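Long-range contact in HI1317 (Haemophilus influenzae, PDB 1JOV), which probably interconverts the alpha and beta anomers of D-glucose 6-phosphate, as a member of the glucose-6-phosphate 1-epimerase family: residues K132-G141 / L256-S267. Sequence-based numbering, arbitrary orientation.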
ATOM      1  N   LYS A 132       6.679   1.124 -13.890  1.00 26.04           N
ATOM      2  CA  LYS A 132       5.507   0.795 -13.094  1.00 31.11           C
ATOM      3  C   LYS A 132       6.020   0.193 -11.768  1.00 27.87           C
ATOM      4  O   LYS A 132       7.217  -0.059 -11.629  1.00 25.99           O
ATOM      5  CB  LYS A 132       4.567  -0.122 -13.882  1.00 31.37           C
ATOM      6  CG  LYS A 132       4.267   0.313 -15.312  1.00 30.24           C
ATOM      7  CD  LYS A 132       3.160  -0.546 -15.936  1.00 52.92           C
ATOM      8  CE  LYS A 132       2.508   0.148 -17.123  1.00 52.10           C
ATOM      9  NZ  LYS A 132       1.607  -0.768 -17.881  1.00 58.43           N
ATOM     10  N   CYS A 133       5.120  -0.059 -10.779  1.00 24.02           N
ATOM     11  CA  CYS A 133       5.514  -0.705  -9.507  1.00 19.43           C
ATOM     12  C   CYS A 133       4.662  -1.949  -9.298  1.00 18.75           C
ATOM     13  O   CYS A 133       3.460  -1.845  -9.074  1.00 24.42           O
ATOM     14  CB  CYS A 133       5.392   0.246  -8.321  1.00 27.27           C
ATOM     15  SG  CYS A 133       5.648  -0.535  -6.699  1.00 24.22           S
ATOM     16  N   HIS A 134       5.299  -3.142  -9.378  1.00 22.64           N
ATOM     17  CA  HIS A 134       4.424  -4.294  -9.188  1.00 23.33           C
ATOM     18  C   HIS A 134       4.705  -4.921  -7.813  1.00 19.32           C
ATOM     19  O   HIS A 134       5.788  -5.468  -7.598  1.00 19.76           O
ATOM     20  CB  HIS A 134       4.676  -5.311 -10.322  1.00 22.63           C
ATOM     21  CG  HIS A 134       3.648  -6.406 -10.373  1.00 34.61           C
ATOM     22  ND1 HIS A 134       3.655  -7.398 -11.337  1.00 39.44           N
ATOM     23  CD2 HIS A 134       2.581  -6.661  -9.581  1.00 32.22           C
ATOM     24  CE1 HIS A 134       2.638  -8.213 -11.137  1.00 33.47           C
ATOM     25  NE2 HIS A 134       1.965  -7.796 -10.077  1.00 36.79           N
ATOM     26  N   LEU A 135       3.782  -4.854  -6.888  1.00 21.05           N
ATOM     27  CA  LEU A 135       3.938  -5.355  -5.550  1.00 18.27           C
ATOM     28  C   LEU A 135       3.042  -6.597  -5.327  1.00 16.83           C
ATOM     29  O   LEU A 135       1.833  -6.501  -5.524  1.00 18.68           O
ATOM     30  CB  LEU A 135       3.495  -4.236  -4.644  1.00 18.04           C
ATOM     31  CG  LEU A 135       3.764  -4.390  -3.188  1.00 19.77           C
ATOM     32  CD1 LEU A 135       3.803  -3.031  -2.518  1.00 21.74           C
ATOM     33  CD2 LEU A 135       2.728  -5.278  -2.541  1.00 17.93           C
ATOM     34  N   THR A 136       3.614  -7.702  -4.947  1.00 15.40           N
ATOM     35  CA  THR A 136       2.854  -8.954  -4.760  1.00 19.67           C
ATOM     36  C   THR A 136       3.061  -9.473  -3.359  1.00 19.12           C
ATOM     37  O   THR A 136       4.193  -9.443  -2.872  1.00 19.63           O
ATOM     38  CB  THR A 136       3.377 -10.045  -5.705  1.00 19.60           C
ATOM     39  OG1 THR A 136       3.195  -9.617  -7.049  1.00 22.12           O
ATOM     40  CG2 THR A 136       2.630 -11.344  -5.487  1.00 20.75           C
ATOM     41  N   PHE A 137       2.001  -9.909  -2.719  1.00 16.30           N
ATOM     42  CA  PHE A 137       2.063 -10.498  -1.404  1.00 14.88           C
ATOM     43  C   PHE A 137       1.671 -11.978  -1.509  1.00 20.01           C
ATOM     44  O   PHE A 137       0.677 -12.268  -2.158  1.00 19.53           O
ATOM     45  CB  PHE A 137       1.090  -9.812  -0.389  1.00 15.61           C
ATOM     46  CG  PHE A 137       0.894 -10.533   0.922  1.00 13.65           C
ATOM     47  CD1 PHE A 137       1.738 -10.284   1.989  1.00 15.22           C
ATOM     48  CD2 PHE A 137      -0.095 -11.501   1.106  1.00 14.27           C
ATOM     49  CE1 PHE A 137       1.610 -10.971   3.208  1.00 14.46           C
ATOM     50  CE2 PHE A 137      -0.244 -12.196   2.303  1.00 16.23           C
ATOM     51  CZ  PHE A 137       0.610 -11.939   3.375  1.00 16.86           C
ATOM     52  N   THR A 138       2.413 -12.913  -0.893  1.00 16.20           N
ATOM     53  CA  THR A 138       2.053 -14.333  -0.899  1.00 18.54           C
ATOM     54  C   THR A 138       2.035 -14.796   0.511  1.00 16.33           C
ATOM     55  O   THR A 138       2.973 -14.557   1.314  1.00 17.44           O
ATOM     56  CB  THR A 138       3.120 -15.188  -1.651  1.00 20.35           C
ATOM     57  OG1 THR A 138       3.299 -14.602  -2.973  1.00 22.05           O
ATOM     58  CG2 THR A 138       2.577 -16.667  -1.816  1.00 22.02           C
ATOM     59  N   HIS A 139       1.048 -15.630   0.761  1.00 19.38           N
ATOM     60  CA  HIS A 139       0.771 -16.235   2.043  1.00 20.92           C
ATOM     61  C   HIS A 139       1.291 -17.675   2.143  1.00 21.33           C
ATOM     62  O   HIS A 139       0.942 -18.465   1.293  1.00 22.41           O
ATOM     63  CB  HIS A 139      -0.775 -16.279   2.082  1.00 24.66           C
ATOM     64  CG  HIS A 139      -1.380 -17.159   3.108  1.00 26.06           C
ATOM     65  ND1 HIS A 139      -1.035 -17.157   4.443  1.00 20.50           N
ATOM     66  CD2 HIS A 139      -2.392 -18.061   2.984  1.00 20.91           C
ATOM     67  CE1 HIS A 139      -1.830 -18.004   5.088  1.00 22.96           C
ATOM     68  NE2 HIS A 139      -2.609 -18.605   4.218  1.00 23.44           N
ATOM     69  N   TYR A 140       2.069 -17.976   3.177  1.00 19.33           N
ATOM     70  CA  TYR A 140       2.530 -19.320   3.403  1.00 18.21           C
ATOM     71  C   TYR A 140       2.079 -19.826   4.754  1.00 17.73           C
ATOM     72  O   TYR A 140       2.702 -20.719   5.355  1.00 25.41           O
ATOM     73  CB  TYR A 140       4.054 -19.378   3.301  1.00 19.59           C
ATOM     74  CG  TYR A 140       4.513 -19.130   1.860  1.00 23.45           C
ATOM     75  CD1 TYR A 140       4.210 -20.003   0.834  1.00 20.74           C
ATOM     76  CD2 TYR A 140       5.263 -18.012   1.576  1.00 20.95           C
ATOM     77  CE1 TYR A 140       4.653 -19.709  -0.467  1.00 24.92           C
ATOM     78  CE2 TYR A 140       5.701 -17.717   0.318  1.00 27.94           C
ATOM     79  CZ  TYR A 140       5.396 -18.549  -0.716  1.00 29.48           C
ATOM     80  OH  TYR A 140       5.818 -18.269  -1.992  1.00 38.53           O
ATOM     81  N   GLY A 141       0.987 -19.225   5.236  1.00 18.21           N
ATOM     82  CA  GLY A 141       0.417 -19.439   6.534  1.00 21.94           C
ATOM     83  C   GLY A 141      -0.155 -20.796   6.852  1.00 27.02           C
ATOM     84  O   GLY A 141      -0.159 -21.719   6.041  1.00 24.29           O
ATOM     85  N   LEU A 256      -7.286 -16.405   1.299  1.00 19.68           N
ATOM     86  CA  LEU A 256      -6.079 -16.881   0.637  1.00 21.17           C
ATOM     87  C   LEU A 256      -5.657 -18.164   1.259  1.00 27.19           C
ATOM     88  O   LEU A 256      -5.624 -18.281   2.516  1.00 26.51           O
ATOM     89  CB  LEU A 256      -4.911 -15.920   0.871  1.00 21.31           C
ATOM     90  CG  LEU A 256      -5.032 -14.658   0.091  1.00 20.53           C
ATOM     91  CD1 LEU A 256      -4.065 -13.549   0.687  1.00 24.20           C
ATOM     92  CD2 LEU A 256      -4.623 -14.833  -1.384  1.00 21.03           C
ATOM     93  N   GLU A 257      -5.285 -19.152   0.432  1.00 24.54           N
ATOM     94  CA  GLU A 257      -4.782 -20.386   0.924  1.00 23.59           C
ATOM     95  C   GLU A 257      -3.245 -20.411   0.719  1.00 20.74           C
ATOM     96  O   GLU A 257      -2.705 -19.591  -0.046  1.00 23.39           O
ATOM     97  CB  GLU A 257      -5.496 -21.604   0.263  1.00 28.40           C
ATOM     98  CG  GLU A 257      -6.912 -21.873   0.742  1.00 34.85           C
ATOM     99  CD  GLU A 257      -7.083 -22.079   2.252  1.00 36.50           C
ATOM    100  OE1 GLU A 257      -6.305 -22.799   2.911  1.00 37.66           O
ATOM    101  OE2 GLU A 257      -8.063 -21.538   2.791  1.00 43.36           O
ATOM    102  N   PHE A 258      -2.610 -21.435   1.292  1.00 26.85           N
ATOM    103  CA  PHE A 258      -1.160 -21.528   1.275  1.00 20.72           C
ATOM    104  C   PHE A 258      -0.643 -21.314  -0.164  1.00 23.00           C
ATOM    105  O   PHE A 258      -1.182 -21.931  -1.055  1.00 25.61           O
ATOM    106  CB  PHE A 258      -0.760 -22.879   1.801  1.00 32.03           C
ATOM    107  CG  PHE A 258       0.688 -23.075   1.925  1.00 23.11           C
ATOM    108  CD1 PHE A 258       1.416 -23.562   0.838  1.00 30.99           C
ATOM    109  CD2 PHE A 258       1.390 -22.820   3.155  1.00 24.97           C
ATOM    110  CE1 PHE A 258       2.795 -23.783   0.914  1.00 32.18           C
ATOM    111  CE2 PHE A 258       2.786 -23.051   3.165  1.00 22.68           C
ATOM    112  CZ  PHE A 258       3.474 -23.527   2.061  1.00 27.38           C
ATOM    113  N   GLY A 259       0.324 -20.433  -0.401  1.00 21.62           N
ATOM    114  CA  GLY A 259       0.897 -20.214  -1.721  1.00 19.90           C
ATOM    115  C   GLY A 259       0.159 -19.363  -2.682  1.00 20.45           C
ATOM    116  O   GLY A 259       0.733 -19.019  -3.730  1.00 21.96           O
ATOM    117  N   GLU A 260      -1.040 -18.882  -2.325  1.00 17.36           N
ATOM    118  CA  GLU A 260      -1.771 -17.972  -3.171  1.00 17.59           C
ATOM    119  C   GLU A 260      -1.287 -16.539  -2.992  1.00 22.59           C
ATOM    120  O   GLU A 260      -0.844 -16.171  -1.912  1.00 24.54           O
ATOM    121  CB  GLU A 260      -3.246 -18.047  -2.936  1.00 23.10           C
ATOM    122  CG  GLU A 260      -3.839 -19.460  -3.251  1.00 23.88           C
ATOM    123  CD  GLU A 260      -5.351 -19.487  -3.217  1.00 35.77           C
ATOM    124  OE1 GLU A 260      -5.971 -18.845  -2.355  1.00 28.15           O
ATOM    125  OE2 GLU A 260      -5.963 -20.107  -4.077  1.00 32.77           O
ATOM    126  N   SER A 261      -1.234 -15.780  -4.037  1.00 21.24           N
ATOM    127  CA  SER A 261      -0.829 -14.408  -3.912  1.00 26.29           C
ATOM    128  C   SER A 261      -1.872 -13.398  -4.338  1.00 25.12           C
ATOM    129  O   SER A 261      -2.907 -13.770  -4.969  1.00 21.22           O
ATOM    130  CB  SER A 261       0.435 -14.209  -4.727  1.00 30.22           C
ATOM    131  OG  SER A 261       0.094 -14.513  -6.044  1.00 30.20           O
ATOM    132  N   LEU A 262      -1.633 -12.123  -4.045  1.00 20.64           N
ATOM    133  CA  LEU A 262      -2.469 -11.089  -4.551  1.00 21.71           C
ATOM    134  C   LEU A 262      -1.496  -9.962  -4.852  1.00 24.56           C
ATOM    135  O   LEU A 262      -0.500  -9.781  -4.150  1.00 20.04           O
ATOM    136  CB  LEU A 262      -3.610 -10.740  -3.602  1.00 29.17           C
ATOM    137  CG  LEU A 262      -3.347  -9.722  -2.476  1.00 21.10           C
ATOM    138  CD1 LEU A 262      -4.657  -9.239  -1.875  1.00 22.76           C
ATOM    139  CD2 LEU A 262      -2.464 -10.336  -1.390  1.00 24.86           C
ATOM    140  N   SER A 263      -1.761  -9.203  -5.916  1.00 21.19           N
ATOM    141  CA  SER A 263      -0.847  -8.147  -6.220  1.00 20.49           C
ATOM    142  C   SER A 263      -1.496  -6.982  -6.899  1.00 20.90           C
ATOM    143  O   SER A 263      -2.668  -7.042  -7.272  1.00 22.50           O
ATOM    144  CB  SER A 263       0.261  -8.666  -7.124  1.00 23.67           C
ATOM    145  OG  SER A 263      -0.247  -9.054  -8.389  1.00 27.09           O
ATOM    146  N   VAL A 264      -0.709  -5.921  -7.070  1.00 19.00           N
ATOM    147  CA  VAL A 264      -1.143  -4.712  -7.773  1.00 19.24           C
ATOM    148  C   VAL A 264       0.025  -4.154  -8.567  1.00 21.45           C
ATOM    149  O   VAL A 264       1.191  -4.170  -8.141  1.00 20.31           O
ATOM    150  CB  VAL A 264      -1.721  -3.641  -6.817  1.00 20.38           C
ATOM    151  CG1 VAL A 264      -0.647  -3.132  -5.875  1.00 18.40           C
ATOM    152  CG2 VAL A 264      -2.357  -2.497  -7.607  1.00 23.57           C
ATOM    153  N   GLU A 265      -0.334  -3.688  -9.707  1.00 24.79           N
ATOM    154  CA  GLU A 265       0.617  -3.019 -10.579  1.00 26.23           C
ATOM    155  C   GLU A 265       0.167  -1.555 -10.706  1.00 26.37           C
ATOM    156  O   GLU A 265      -0.937  -1.254 -11.163  1.00 27.03           O
ATOM    157  CB  GLU A 265       0.640  -3.669 -12.002  1.00 26.43           C
ATOM    158  CG  GLU A 265       1.647  -3.046 -12.936  1.00 35.41           C
ATOM    159  CD  GLU A 265       1.541  -3.558 -14.408  1.00 32.00           C
ATOM    160  OE1 GLU A 265       2.121  -4.629 -14.695  1.00 50.34           O
ATOM    161  OE2 GLU A 265       0.894  -2.865 -15.243  1.00 58.02           O
ATOM    162  N   ILE A 266       1.016  -0.649 -10.237  1.00 23.71           N
ATOM    163  CA  ILE A 266       0.818   0.815 -10.221  1.00 24.83           C
ATOM    164  C   ILE A 266       1.611   1.535 -11.323  1.00 23.17           C
ATOM    165  O   ILE A 266       2.794   1.245 -11.548  1.00 24.53           O
ATOM    166  CB  ILE A 266       1.220   1.383  -8.829  1.00 25.00           C
ATOM    167  CG1 ILE A 266       0.811   0.414  -7.713  1.00 25.15           C
ATOM    168  CG2 ILE A 266       0.579   2.745  -8.615  1.00 25.51           C
ATOM    169  CD1 ILE A 266       0.804   1.038  -6.338  1.00 21.29           C
ATOM    170  N   SER A 267       0.959   2.489 -12.003  1.00 29.89           N
ATOM    171  CA  SER A 267       1.653   3.213 -13.071  1.00 30.14           C
ATOM    172  C   SER A 267       0.983   4.578 -13.202  1.00 23.62           C
ATOM    173  O   SER A 267      -0.124   4.811 -12.650  1.00 26.81           O
ATOM    174  CB  SER A 267       1.486   2.433 -14.379  1.00 29.17           C
ATOM    175  OG  SER A 267       0.110   2.418 -14.621  1.00 36.68           O
TER
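Phe137 and Leu262 form the tightest side-chain contact on the buried face of this antiparallel strand pair: Leu262 CD2 lies 3.6 Å from Phe137 CD2, and the ring edge also meets Leu256 CD1. Cys133, Leu135, Val264 and Ile266 line the same face. Paired backbone bonds at Cys133–Ile266, Leu135–Val264 and Phe137–Leu262 set the register; Phe137 N to Leu262 O, 2.9 Å, is nearly straight at 174°. Beyond them the pairing slackens, since His139 N reaches Glu260 O by a weak 3.3 Å bond, yet Gly259 N, inside the type II turn 257–260, grips His139 O at 2.7 Å.

The other face is polar and partly exposed. With CG anti to the backbone N (chi1 -169°), the His134 ring leans across the neighbouring strand, where NE2 shares a 3.1 Å hydrogen bond with Ser263 OG lying in the ring plane. Looser still is the weak salt bridge from Lys132 NZ to Glu265 OE2, 3.4 Å. At the turn end, Tyr140 points its edge at the face of the exposed Phe258 ring in a T-shaped pair, planes at 67°.

Strands 133-139 and 261-268 are central in an antiparallel sheet of the epimerase beta-sandwich, flanked by strands 121-129 and 211-218, while the apolar face packs against strands 145-154 and 41-47.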